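Alkane monooxygenase (Geobacillus thermodenitrificans, PDB 3B9O) belongs to the luciferase-like monooxygenases, a family built on the TIM-barrel fold, and binds flavin mononucleotide. Local coordinates at residues R30-Y33 / N37-T40; E41-L46 / S90-V95; G49-L54 / G384-F389. One frame throughout, in Å; residues are numbered along the deposited sequence.

Contact 1: residues R30-Y33 / N37-T40; sequences RHRY and NYWT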
loop_
_atom_site.group_PDB
_atom_site.type_symbol
_atom_site.label_atom_id
_atom_site.label_comp_id
_atom_site.label_asym_id
_atom_site.label_seq_id
_atom_site.Cartn_x
_atom_site.Cartn_y
_atom_site.Cartn_z
ATOM N N ARG A 30 -17.908 -2.192 7.876
ATOM C CA ARG A 30 -17.533 -1.162 6.899
ATOM C C ARG A 30 -18.186 0.200 7.132
ATOM O O ARG A 30 -17.577 1.220 6.819
ATOM C CB ARG A 30 -17.865 -1.575 5.444
ATOM C CG ARG A 30 -17.116 -2.797 4.920
ATOM C CD ARG A 30 -15.646 -2.812 5.315
ATOM N NE ARG A 30 -14.877 -1.634 4.894
ATOM C CZ ARG A 30 -13.603 -1.405 5.236
ATOM N NH1 ARG A 30 -12.943 -2.273 6.010
ATOM N NH2 ARG A 30 -12.991 -0.279 4.829
ATOM N N HIS A 31 -19.422 0.194 7.639
ATOM C CA HIS A 31 -20.130 1.423 8.007
ATOM C C HIS A 31 -19.462 2.142 9.184
ATOM O O HIS A 31 -19.801 3.291 9.440
ATOM C CB HIS A 31 -21.620 1.132 8.310
ATOM C CG HIS A 31 -21.806 0.018 9.300
ATOM N ND1 HIS A 31 -22.188 0.234 10.605
ATOM C CD2 HIS A 31 -21.556 -1.311 9.200
ATOM C CE1 HIS A 31 -22.183 -0.915 11.263
ATOM N NE2 HIS A 31 -21.785 -1.858 10.435
ATOM N N ARG A 32 -18.534 1.477 9.892
ATOM C CA ARG A 32 -17.750 2.109 10.976
ATOM C C ARG A 32 -16.544 2.923 10.482
ATOM O O ARG A 32 -15.780 3.452 11.291
ATOM C CB ARG A 32 -17.259 1.067 11.999
ATOM C CG ARG A 32 -18.415 0.305 12.686
ATOM C CD ARG A 32 -17.908 -0.487 13.857
ATOM N NE ARG A 32 -17.380 0.365 14.949
ATOM C CZ ARG A 32 -16.405 -0.002 15.787
ATOM N NH1 ARG A 32 -15.855 -1.181 15.673
ATOM N NH2 ARG A 32 -15.981 0.803 16.750
ATOM N N TYR A 33 -16.364 3.028 9.174
ATOM C CA TYR A 33 -15.162 3.686 8.657
ATOM C C TYR A 33 -15.100 5.144 9.151
ATOM O O TYR A 33 -14.023 5.704 9.266
ATOM C CB TYR A 33 -15.050 3.603 7.114
ATOM C CG TYR A 33 -15.775 4.702 6.417
ATOM C CD1 TYR A 33 -15.094 5.835 5.945
ATOM C CD2 TYR A 33 -17.168 4.646 6.279
ATOM C CE1 TYR A 33 -15.790 6.877 5.322
ATOM C CE2 TYR A 33 -17.872 5.694 5.656
ATOM C CZ TYR A 33 -17.195 6.777 5.199
ATOM O OH TYR A 33 -17.936 7.775 4.650
ATOM N N ASN A 37 -12.954 5.107 16.736
ATOM C CA ASN A 37 -12.797 3.867 17.474
ATOM C C ASN A 37 -12.617 2.599 16.649
ATOM O O ASN A 37 -11.969 1.681 17.122
ATOM C CB ASN A 37 -13.906 3.659 18.525
ATOM C CG ASN A 37 -13.910 4.733 19.597
ATOM O OD1 ASN A 37 -12.871 5.260 19.997
ATOM N ND2 ASN A 37 -15.107 5.055 20.085
ATOM N N TYR A 38 -13.198 2.533 15.447
ATOM C CA TYR A 38 -12.954 1.402 14.527
ATOM C C TYR A 38 -11.438 1.295 14.254
ATOM O O TYR A 38 -10.834 0.220 14.414
ATOM C CB TYR A 38 -13.740 1.541 13.199
ATOM C CG TYR A 38 -13.286 0.508 12.170
ATOM C CD1 TYR A 38 -13.748 -0.817 12.231
ATOM C CD2 TYR A 38 -12.331 0.832 11.207
ATOM C CE1 TYR A 38 -13.293 -1.778 11.345
ATOM C CE2 TYR A 38 -11.871 -0.127 10.308
ATOM C CZ TYR A 38 -12.360 -1.413 10.383
ATOM O OH TYR A 38 -11.904 -2.340 9.500
ATOM N N TRP A 39 -10.836 2.423 13.868
ATOM C CA TRP A 39 -9.408 2.478 13.483
ATOM C C TRP A 39 -8.460 2.129 14.623
ATOM O O TRP A 39 -7.544 1.336 14.433
ATOM C CB TRP A 39 -9.104 3.844 12.855
ATOM C CG TRP A 39 -9.964 3.996 11.605
ATOM C CD1 TRP A 39 -11.137 4.710 11.479
ATOM C CD2 TRP A 39 -9.760 3.318 10.366
ATOM N NE1 TRP A 39 -11.649 4.564 10.189
ATOM C CE2 TRP A 39 -10.813 3.723 9.485
ATOM C CE3 TRP A 39 -8.727 2.468 9.876
ATOM C CZ2 TRP A 39 -10.895 3.267 8.155
ATOM C CZ3 TRP A 39 -8.796 2.007 8.569
ATOM C CH2 TRP A 39 -9.878 2.400 7.709
ATOM N N THR A 40 -8.702 2.682 15.803
ATOM C CA THR A 40 -7.845 2.371 16.963
ATOM C C THR A 40 -8.012 0.892 17.380
ATOM O O THR A 40 -7.026 0.212 17.675
ATOM C CB THR A 40 -8.102 3.312 18.170
ATOM O OG1 THR A 40 -9.487 3.258 18.579
ATOM C CG2 THR A 40 -7.702 4.749 17.805
#
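Arg32 lies against Tyr38, and these are the two residues with the most surface buried by the contact. Arg32 CB meets Tyr38 CB at 3.7 Å; further out, the guanidinium sets one face over the helix backbone, with Tyr38 CA 3.7 Å from its plane and near the rim. A bend at chi3 (65°) in an otherwise extended chain turns the group this way, and Arg32 NH2 ends 3.5 Å from Tyr38 N. Guanidinium and phenol planes stand almost perpendicular, at 89°. The charge is matched elsewhere: Asp35 takes NH2 and Glu41 takes NH1, so the arginine is gripped from before and after the residues it covers.

Tyr38 CB also touches Arg32 O at 3.4 Å, and its ring reaches back to Arg30, with Tyr38 OH 3.6 Å from Arg30 NH1. Both groups turn to Glu11 on strand 6-12: one of its oxygens bonds Tyr38 OH, the other forms a salt bridge with Arg30 NH2. Arg30 NE bonds Val15 O and NH1 bonds Ser382 OG.

Trp39 makes the hydrogen bond that joins the two segments. Its NE1 donates to Tyr33 O over 2.8 Å, almost dead straight at 177°, and the oxygen lies in the indole plane. On one face of that indole, Tyr38 CD2 stands 3.6 Å above the centre. The ring is thus held at its edge by the bond and on a face by its neighbour. The beta-to-alpha connection of the TIM barrel between strand 6-12 and helix 36-48 folds back on the helix start: a neutral bond orients the indole, while Arg32 probably has its charge offset by Asp35 and Glu41.

Contact 2: residues E41-L46 / S90-V95; sequences ELAQLL and SAMAYV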
loop_
_atom_site.group_PDB
_atom_site.type_symbol
_atom_site.label_atom_id
_atom_site.label_comp_id
_atom_site.label_asym_id
_atom_site.label_seq_id
_atom_site.Cartn_x
_atom_site.Cartn_y
_atom_site.Cartn_z
ATOM N N GLU A 41 -9.246 0.401 17.402
ATOM C CA GLU A 41 -9.497 -1.024 17.727
ATOM C C GLU A 41 -8.816 -1.923 16.682
ATOM O O GLU A 41 -8.179 -2.914 17.027
ATOM C CB GLU A 41 -10.989 -1.290 17.732
ATOM C CG GLU A 41 -11.735 -0.798 19.018
ATOM C CD GLU A 41 -13.249 -0.635 18.790
ATOM O OE1 GLU A 41 -13.797 -1.238 17.844
ATOM O OE2 GLU A 41 -13.877 0.133 19.564
ATOM N N LEU A 42 -8.969 -1.589 15.403
ATOM C CA LEU A 42 -8.207 -2.297 14.340
ATOM C C LEU A 42 -6.678 -2.358 14.603
ATOM O O LEU A 42 -6.054 -3.443 14.572
ATOM C CB LEU A 42 -8.527 -1.724 12.951
ATOM C CG LEU A 42 -7.818 -2.353 11.742
ATOM C CD1 LEU A 42 -8.043 -3.919 11.672
ATOM C CD2 LEU A 42 -8.198 -1.664 10.399
ATOM N N ALA A 43 -6.092 -1.188 14.845
ATOM C CA ALA A 43 -4.658 -1.076 15.080
ATOM C C ALA A 43 -4.265 -1.976 16.255
ATOM O O ALA A 43 -3.286 -2.727 16.175
ATOM C CB ALA A 43 -4.265 0.405 15.368
ATOM N N GLN A 44 -5.082 -1.946 17.311
ATOM C CA GLN A 44 -4.827 -2.762 18.487
ATOM C C GLN A 44 -4.910 -4.265 18.170
ATOM O O GLN A 44 -4.062 -5.046 18.622
ATOM C CB GLN A 44 -5.783 -2.393 19.637
ATOM C CG GLN A 44 -5.430 -1.056 20.335
ATOM C CD GLN A 44 -6.550 -0.610 21.276
ATOM O OE1 GLN A 44 -7.738 -0.492 20.897
ATOM N NE2 GLN A 44 -6.188 -0.399 22.513
ATOM N N LEU A 45 -5.960 -4.647 17.443
ATOM C CA LEU A 45 -6.116 -6.040 16.941
ATOM C C LEU A 45 -4.862 -6.469 16.138
ATOM O O LEU A 45 -4.287 -7.551 16.375
ATOM C CB LEU A 45 -7.398 -6.188 16.097
ATOM C CG LEU A 45 -7.489 -7.511 15.316
ATOM C CD1 LEU A 45 -7.656 -8.686 16.281
ATOM C CD2 LEU A 45 -8.658 -7.440 14.339
ATOM N N LEU A 46 -4.421 -5.633 15.193
ATOM C CA LEU A 46 -3.329 -6.022 14.288
ATOM C C LEU A 46 -2.020 -6.193 15.061
ATOM O O LEU A 46 -1.210 -7.063 14.740
ATOM C CB LEU A 46 -3.159 -4.989 13.143
ATOM C CG LEU A 46 -4.408 -4.918 12.242
ATOM C CD1 LEU A 46 -4.187 -3.922 11.119
ATOM C CD2 LEU A 46 -4.796 -6.293 11.670
ATOM N N SER A 90 -2.326 9.274 13.481
ATOM C CA SER A 90 -1.847 9.576 14.840
ATOM C C SER A 90 -2.593 8.755 15.923
ATOM O O SER A 90 -1.944 8.284 16.873
ATOM C CB SER A 90 -1.813 11.065 15.159
ATOM O OG SER A 90 -3.111 11.661 15.136
ATOM N N ALA A 91 -3.919 8.644 15.808
ATOM C CA ALA A 91 -4.708 7.860 16.812
ATOM C C ALA A 91 -4.252 6.400 16.863
ATOM O O ALA A 91 -4.118 5.825 17.956
ATOM C CB ALA A 91 -6.178 7.908 16.541
ATOM N N MET A 92 -4.038 5.812 15.680
ATOM C CA MET A 92 -3.629 4.406 15.583
ATOM C C MET A 92 -2.217 4.209 16.119
ATOM O O MET A 92 -1.962 3.215 16.790
ATOM C CB MET A 92 -3.771 3.871 14.163
ATOM C CG MET A 92 -5.205 3.767 13.668
ATOM S SD MET A 92 -5.378 2.926 12.077
ATOM C CE MET A 92 -4.395 4.040 11.066
ATOM N N ALA A 93 -1.318 5.159 15.820
ATOM C CA ALA A 93 0.030 5.145 16.346
ATOM C C ALA A 93 0.000 5.286 17.866
ATOM O O ALA A 93 0.841 4.688 18.561
ATOM C CB ALA A 93 0.876 6.285 15.706
ATOM N N TYR A 94 -0.953 6.074 18.381
ATOM C CA TYR A 94 -1.037 6.323 19.848
ATOM C C TYR A 94 -1.294 5.024 20.609
ATOM O O TYR A 94 -0.674 4.809 21.647
ATOM C CB TYR A 94 -2.094 7.392 20.233
ATOM C CG TYR A 94 -2.309 7.568 21.745
ATOM C CD1 TYR A 94 -1.321 8.153 22.556
ATOM C CD2 TYR A 94 -3.484 7.142 22.354
ATOM C CE1 TYR A 94 -1.515 8.302 23.958
ATOM C CE2 TYR A 94 -3.712 7.300 23.721
ATOM C CZ TYR A 94 -2.723 7.874 24.529
ATOM O OH TYR A 94 -2.938 8.022 25.897
ATOM N N VAL A 95 -2.145 4.148 20.064
ATOM C CA VAL A 95 -2.559 2.894 20.772
ATOM C C VAL A 95 -1.685 1.696 20.448
ATOM O O VAL A 95 -1.988 0.588 20.858
ATOM C CB VAL A 95 -4.052 2.535 20.501
ATOM C CG1 VAL A 95 -4.958 3.688 20.947
ATOM C CG2 VAL A 95 -4.294 2.223 18.981
#
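Two helices on the outside of the TIM barrel meet here, helix 36-48 and the short helix 89-94, both near strand 53-57. The closest backbone approach is at Ala43 and Met92, whose CA atoms are 5.6 Å apart. The small methyl group permits this: Ala43 CB points at the other helix and meets Met92 CB at 3.7 Å and Met92 CG at 3.9 Å. Beyond that point the methionine does not stay with Ala43. Its chain runs on, bent at chi3, and the methyl end packs on Leu54 of strand 53-57, so one residue touches both the neighbouring helix and the barrel sheet.

Val95 closes the outer part of the interface. It is the first residue past the helix to leave helical geometry, and its amide makes weak bonds back to Ala91 O and Met92 O. With CG1 anti to the carbonyl carbon (chi1 -58°), CG2 is the branch presented to helix 36-48. It sits 4.0 Å from Ala43 CB and 3.7 Å from Gln44 CG, while the glutamine chain passes across the valine at about a right angle. The closest approach of Gln44 is by its CG, at the more exposed margin, whereas Ala43 and Met92 are buried.

No hydrogen bond links the two segments. Apolar side chains pack the two helices against each other and onto strand 53-57, as in the outer helical layer of a TIM barrel.

Contact 3: residues G49-L54 / G384-F389; sequences GKFDAL and GTFVDF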
loop_
_atom_site.group_PDB
_atom_site.type_symbol
_atom_site.label_atom_id
_atom_site.label_comp_id
_atom_site.label_asym_id
_atom_site.label_seq_id
_atom_site.Cartn_x
_atom_site.Cartn_y
_atom_site.Cartn_z
ATOM N N GLY A 49 -2.055 -9.441 16.758
ATOM C CA GLY A 49 -1.648 -10.450 15.778
ATOM C C GLY A 49 -0.246 -10.348 15.195
ATOM O O GLY A 49 0.075 -11.068 14.243
ATOM N N LYS A 50 0.570 -9.426 15.725
ATOM C CA LYS A 50 1.975 -9.164 15.288
ATOM C C LYS A 50 2.144 -8.743 13.822
ATOM O O LYS A 50 3.225 -8.927 13.255
ATOM C CB LYS A 50 2.948 -10.338 15.621
ATOM C CG LYS A 50 2.694 -10.970 16.976
ATOM C CD LYS A 50 3.084 -10.051 18.110
ATOM C CE LYS A 50 2.679 -10.690 19.444
ATOM N NZ LYS A 50 3.062 -9.787 20.550
ATOM N N PHE A 51 1.100 -8.179 13.217
ATOM C CA PHE A 51 1.212 -7.715 11.839
ATOM C C PHE A 51 2.364 -6.705 11.682
ATOM O O PHE A 51 2.546 -5.888 12.549
ATOM C CB PHE A 51 -0.106 -7.030 11.414
ATOM C CG PHE A 51 -1.141 -7.979 10.834
ATOM C CD1 PHE A 51 -1.638 -9.047 11.586
ATOM C CD2 PHE A 51 -1.637 -7.785 9.550
ATOM C CE1 PHE A 51 -2.603 -9.914 11.052
ATOM C CE2 PHE A 51 -2.620 -8.616 9.023
ATOM C CZ PHE A 51 -3.109 -9.679 9.786
ATOM N N ASP A 52 3.108 -6.742 10.578
ATOM C CA ASP A 52 4.050 -5.653 10.265
ATOM C C ASP A 52 3.367 -4.277 10.211
ATOM O O ASP A 52 3.841 -3.299 10.816
ATOM C CB ASP A 52 4.691 -5.819 8.889
ATOM C CG ASP A 52 5.746 -6.919 8.830
ATOM O OD1 ASP A 52 5.505 -8.010 9.375
ATOM O OD2 ASP A 52 6.768 -6.729 8.145
ATOM N N ALA A 53 2.295 -4.194 9.433
ATOM C CA ALA A 53 1.720 -2.872 9.134
ATOM C C ALA A 53 0.251 -2.926 8.747
ATOM O O ALA A 53 -0.298 -4.001 8.378
ATOM C CB ALA A 53 2.558 -2.160 8.033
ATOM N N LEU A 54 -0.370 -1.754 8.840
ATOM C CA LEU A 54 -1.658 -1.477 8.238
ATOM C C LEU A 54 -1.357 -0.760 6.938
ATOM O O LEU A 54 -0.710 0.295 6.972
ATOM C CB LEU A 54 -2.423 -0.524 9.153
ATOM C CG LEU A 54 -3.949 -0.394 9.077
ATOM C CD1 LEU A 54 -4.450 0.984 9.059
ATOM C CD2 LEU A 54 -4.763 -1.391 8.228
ATOM N N GLY A 384 -13.811 -9.836 10.660
ATOM C CA GLY A 384 -13.743 -11.283 10.583
ATOM C C GLY A 384 -12.521 -11.822 9.834
ATOM O O GLY A 384 -11.845 -12.738 10.325
ATOM N N THR A 385 -12.209 -11.309 8.644
ATOM C CA THR A 385 -10.996 -11.902 8.011
ATOM C C THR A 385 -9.742 -11.759 8.859
ATOM O O THR A 385 -9.025 -12.723 9.029
ATOM C CB THR A 385 -10.785 -11.717 6.451
ATOM O OG1 THR A 385 -9.418 -11.383 6.030
ATOM C CG2 THR A 385 -11.808 -11.038 5.790
ATOM N N PHE A 386 -9.502 -10.571 9.407
ATOM C CA PHE A 386 -8.309 -10.359 10.233
ATOM C C PHE A 386 -8.369 -11.193 11.528
ATOM O O PHE A 386 -7.372 -11.798 11.947
ATOM C CB PHE A 386 -8.133 -8.868 10.558
ATOM C CG PHE A 386 -7.772 -7.995 9.364
ATOM C CD1 PHE A 386 -8.116 -6.647 9.375
ATOM C CD2 PHE A 386 -7.034 -8.487 8.275
ATOM C CE1 PHE A 386 -7.739 -5.792 8.326
ATOM C CE2 PHE A 386 -6.702 -7.649 7.179
ATOM C CZ PHE A 386 -7.035 -6.299 7.210
ATOM N N VAL A 387 -9.530 -11.204 12.186
ATOM C CA VAL A 387 -9.708 -11.982 13.421
ATOM C C VAL A 387 -9.445 -13.494 13.206
ATOM O O VAL A 387 -8.692 -14.118 13.950
ATOM C CB VAL A 387 -11.151 -11.765 14.024
ATOM C CG1 VAL A 387 -11.438 -12.804 15.158
ATOM C CG2 VAL A 387 -11.306 -10.311 14.543
ATOM N N ASP A 388 -10.069 -14.071 12.183
ATOM C CA ASP A 388 -9.824 -15.487 11.857
ATOM C C ASP A 388 -8.358 -15.749 11.511
ATOM O O ASP A 388 -7.797 -16.768 11.909
ATOM C CB ASP A 388 -10.653 -15.902 10.655
ATOM C CG ASP A 388 -12.128 -16.007 10.960
ATOM O OD1 ASP A 388 -12.500 -15.890 12.153
ATOM O OD2 ASP A 388 -12.920 -16.131 9.985
ATOM N N PHE A 389 -7.744 -14.829 10.758
ATOM C CA PHE A 389 -6.334 -14.974 10.406
ATOM C C PHE A 389 -5.463 -15.003 11.682
ATOM O O PHE A 389 -4.595 -15.862 11.840
ATOM C CB PHE A 389 -5.852 -13.835 9.485
ATOM C CG PHE A 389 -4.440 -14.041 8.968
ATOM C CD1 PHE A 389 -3.349 -13.482 9.654
ATOM C CD2 PHE A 389 -4.197 -14.837 7.828
ATOM C CE1 PHE A 389 -2.021 -13.676 9.187
ATOM C CE2 PHE A 389 -2.875 -15.038 7.345
ATOM C CZ PHE A 389 -1.791 -14.468 8.038
#
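A buried aromatic cluster of Phe51, Phe386 and Phe389 joins the turn leading into strand 53-57 to the first turns of helix 384-399. Phe51 supplies the leading atom: its CZ comes 3.8 Å from Phe389 CD1 and 4.4 Å from Phe386 CD2, entering between two rings one helical turn apart. Toward Phe386 the geometry is an offset edge-to-face pair, the edge of Phe51 directed at the face of Phe386, with ring centroids 5.9 Å apart and planes at 72°. The pair with Phe389 is similarly spaced and inclined, 5.8 Å and 71°, but oblique. Phe389 CG lies anti to its backbone N (chi1 -173°), and this brings the CD1 side of the ring up to both CZ and CE1 of Phe51.

Phe51 comes directly after the end of helix 36-48. Lys50, with positive phi, is the C-prime residue of a Schellman motif, in which Phe51 N pairs with Leu46 O and Lys50 N with Glu47 O. The chain then turns into the strand with the Phe51 side chain facing helix 384-399. In TIM-barrel terms the rings lie between sheet and outer helices: Phe386 and Phe389 pack on Ala9 and Ile7 of strand 6-12, and all three rings touch Leu377 of strand 374-378. Leu46 and Leu99 add aliphatic cover to Phe51, and Tyr403 is another neighbour of its ring.

In the fold
After strand 6-12, contact 1 closes a tight local loop, fastening residues 30-33 to the start of helix 36-48. Contact 2 opens only after that, in series with it, and spans strand 53-57 before returning at helix 89-94; Thr40, packing on Ala91 and Val95, brings the two together. Contact 3 begins inside that span, at 49-54, and closes far along the chain at 384-389, so contacts 2 and 3 cross. They also touch, Leu42 packing on Phe386 and Leu46 on Leu54. Helix 36-48 is thereby tied to the loop before it, to helix 89-94 and, with its following strand, to the late helix 384-399 across the barrel seam.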